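Local coordinates for protein pullulanase (PDB 2WAN) that hydrolyses alpha-1,6-glucosidic linkages in pullulan and related starch polysaccharides, as a debranching glycoside hydrolase of the alpha-amylase type, at residues F602-V607 against A633-E638. Sequence-based numbering, arbitrary orientation.
Sequences FVLDSV and AKISNE
L604 carries most of the apolar contact, pushing its CD2 methyl against the neighbouring helix between K634, I635 and E638. That methyl lies 3.6 Å from the backbone N of I635 and 3.7 Å from I635 CG1, with the CB of K634 just beyond. The first torsion of L604 sets CG beside its own backbone N (chi1 -68°), and from there the branched end reaches across to the facing backbone. V603 and V607 bring short branches with methyls near their helix, while I635 adds a longer arm: its CD1 meets V603 CG1 at 4.0 Å, and its CG2 stands more loosely beside V607 CG2. V607 and I635 also touch F619 and F621 of strand 618-621, so the apolar layer continues into the sheet beneath.

E638 runs extended across L604 at about a right angle, and its carboxylate rests on the leucine in van der Waals contact, OE1 3.8 Å from CB and OE2 3.8 Å from CD1. No hydrogen bond joins the segments directly; a water does, donating to D605 OD1 and, at 3.2 Å, to E638 OE1, which N608 ND2 also grips. D605 has a salt bridge to K601 besides. An alanine in place of E638 would probably uncover the flank of L604, take one acceptor from N608 ND2 and break the water bridge to D605. K634 suits the exposed edge because its CB lies against L604 CD2 while NZ hydrogen-bonds Q600 OE1.

The two segments run roughly parallel, their axes 10.2 Å apart and crossing at -30°. The chain runs from helix 597-614 through strand 618-621 and helix 629-642 to strand 647-650, so these are successive outer helices of the (beta/alpha)8 barrel of the alpha-amylase catalytic domain.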
loop_
_atom_site.group_PDB
_atom_site.type_symbol
_atom_site.label_atom_id
_atom_site.label_comp_id
_atom_site.label_asym_id
_atom_site.label_seq_id
_atom_site.Cartn_x
_atom_site.Cartn_y
_atom_site.Cartn_z
ATOM N N PHE A 602 3.715 15.126 0.127
ATOM C CA PHE A 602 2.630 15.173 1.093
ATOM C C PHE A 602 2.629 13.915 1.974
ATOM O O PHE A 602 2.447 13.989 3.195
ATOM C CB PHE A 602 1.251 15.323 0.413
ATOM C CG PHE A 602 0.110 15.221 1.392
ATOM C CD1 PHE A 602 -0.289 16.345 2.107
ATOM C CD2 PHE A 602 -0.512 13.986 1.670
ATOM C CE1 PHE A 602 -1.314 16.269 3.057
ATOM C CE2 PHE A 602 -1.531 13.912 2.620
ATOM C CZ PHE A 602 -1.925 15.058 3.309
ATOM N N VAL A 603 2.801 12.761 1.341
ATOM C CA VAL A 603 2.827 11.498 2.080
ATOM C C VAL A 603 4.061 11.429 2.978
ATOM O O VAL A 603 3.957 11.070 4.160
ATOM C CB VAL A 603 2.754 10.278 1.118
ATOM C CG1 VAL A 603 2.892 8.947 1.900
ATOM C CG2 VAL A 603 1.437 10.308 0.359
ATOM N N LEU A 604 5.228 11.751 2.428
ATOM C CA LEU A 604 6.443 11.726 3.234
ATOM C C LEU A 604 6.350 12.662 4.437
ATOM O O LEU A 604 6.731 12.287 5.550
ATOM C CB LEU A 604 7.668 12.092 2.382
ATOM C CG LEU A 604 8.043 11.056 1.314
ATOM C CD1 LEU A 604 8.931 11.700 0.225
ATOM C CD2 LEU A 604 8.745 9.872 1.958
ATOM N N ASP A 605 5.872 13.886 4.212
ATOM C CA ASP A 605 5.717 14.835 5.322
ATOM C C ASP A 605 4.751 14.269 6.376
ATOM O O ASP A 605 4.997 14.390 7.580
ATOM C CB ASP A 605 5.185 16.181 4.842
ATOM C CG ASP A 605 6.212 16.985 4.059
ATOM O OD1 ASP A 605 7.408 16.673 4.100
ATOM O OD2 ASP A 605 5.799 17.946 3.399
ATOM N N SER A 606 3.673 13.636 5.910
ATOM C CA SER A 606 2.664 13.092 6.834
ATOM C C SER A 606 3.227 11.984 7.735
ATOM O O SER A 606 3.050 12.025 8.950
ATOM C CB SER A 606 1.441 12.579 6.079
ATOM O OG SER A 606 0.421 12.226 7.005
ATOM N N VAL A 607 3.902 10.994 7.154
ATOM C CA VAL A 607 4.403 9.881 7.983
ATOM C C VAL A 607 5.493 10.398 8.942
ATOM O O VAL A 607 5.577 9.957 10.081
ATOM C CB VAL A 607 4.868 8.633 7.174
ATOM C CG1 VAL A 607 3.673 7.946 6.505
ATOM C CG2 VAL A 607 5.950 8.986 6.148
ATOM N N ALA A 633 10.465 3.112 -1.059
ATOM C CA ALA A 633 11.884 3.204 -0.769
ATOM C C ALA A 633 12.178 4.513 -0.036
ATOM O O ALA A 633 12.950 4.533 0.918
ATOM C CB ALA A 633 12.699 3.096 -2.074
ATOM N N LYS A 634 11.558 5.609 -0.481
ATOM C CA LYS A 634 11.803 6.911 0.162
ATOM C C LYS A 634 11.210 6.987 1.563
ATOM O O LYS A 634 11.835 7.541 2.477
ATOM C CB LYS A 634 11.289 8.068 -0.684
ATOM C CG LYS A 634 12.109 8.350 -1.923
ATOM C CD LYS A 634 11.530 9.550 -2.659
ATOM C CE LYS A 634 12.443 10.009 -3.779
ATOM N NZ LYS A 634 11.804 11.161 -4.474
ATOM N N ILE A 635 9.994 6.458 1.725
ATOM C CA ILE A 635 9.380 6.372 3.047
ATOM C C ILE A 635 10.295 5.597 3.992
ATOM O O ILE A 635 10.614 6.067 5.097
ATOM C CB ILE A 635 7.975 5.725 2.984
ATOM C CG1 ILE A 635 6.981 6.693 2.326
ATOM C CG2 ILE A 635 7.497 5.273 4.407
ATOM C CD1 ILE A 635 5.625 6.072 1.992
ATOM N N SER A 636 10.719 4.409 3.565
ATOM C CA SER A 636 11.596 3.567 4.381
ATOM C C SER A 636 12.901 4.293 4.730
ATOM O O SER A 636 13.299 4.353 5.896
ATOM C CB SER A 636 11.877 2.238 3.654
ATOM O OG SER A 636 12.771 1.441 4.412
ATOM N N ASN A 637 13.556 4.873 3.725
ATOM C CA ASN A 637 14.819 5.577 3.962
ATOM C C ASN A 637 14.688 6.763 4.925
ATOM O O ASN A 637 15.522 6.935 5.811
ATOM C CB ASN A 637 15.459 5.994 2.631
ATOM C CG ASN A 637 15.967 4.800 1.822
ATOM O OD1 ASN A 637 16.044 3.680 2.322
ATOM N ND2 ASN A 637 16.300 5.038 0.561
ATOM N N GLU A 638 13.650 7.580 4.748
ATOM C CA GLU A 638 13.445 8.741 5.622
ATOM C C GLU A 638 13.137 8.321 7.052
ATOM O O GLU A 638 13.739 8.836 8.006
ATOM C CB GLU A 638 12.336 9.657 5.096
ATOM C CG GLU A 638 12.730 10.435 3.849
ATOM C CD GLU A 638 11.796 11.587 3.531
ATOM O OE1 GLU A 638 10.890 11.909 4.343
ATOM O OE2 GLU A 638 11.982 12.171 2.442
HETATM O O HOH W 1 9.145 14.549 4.679
#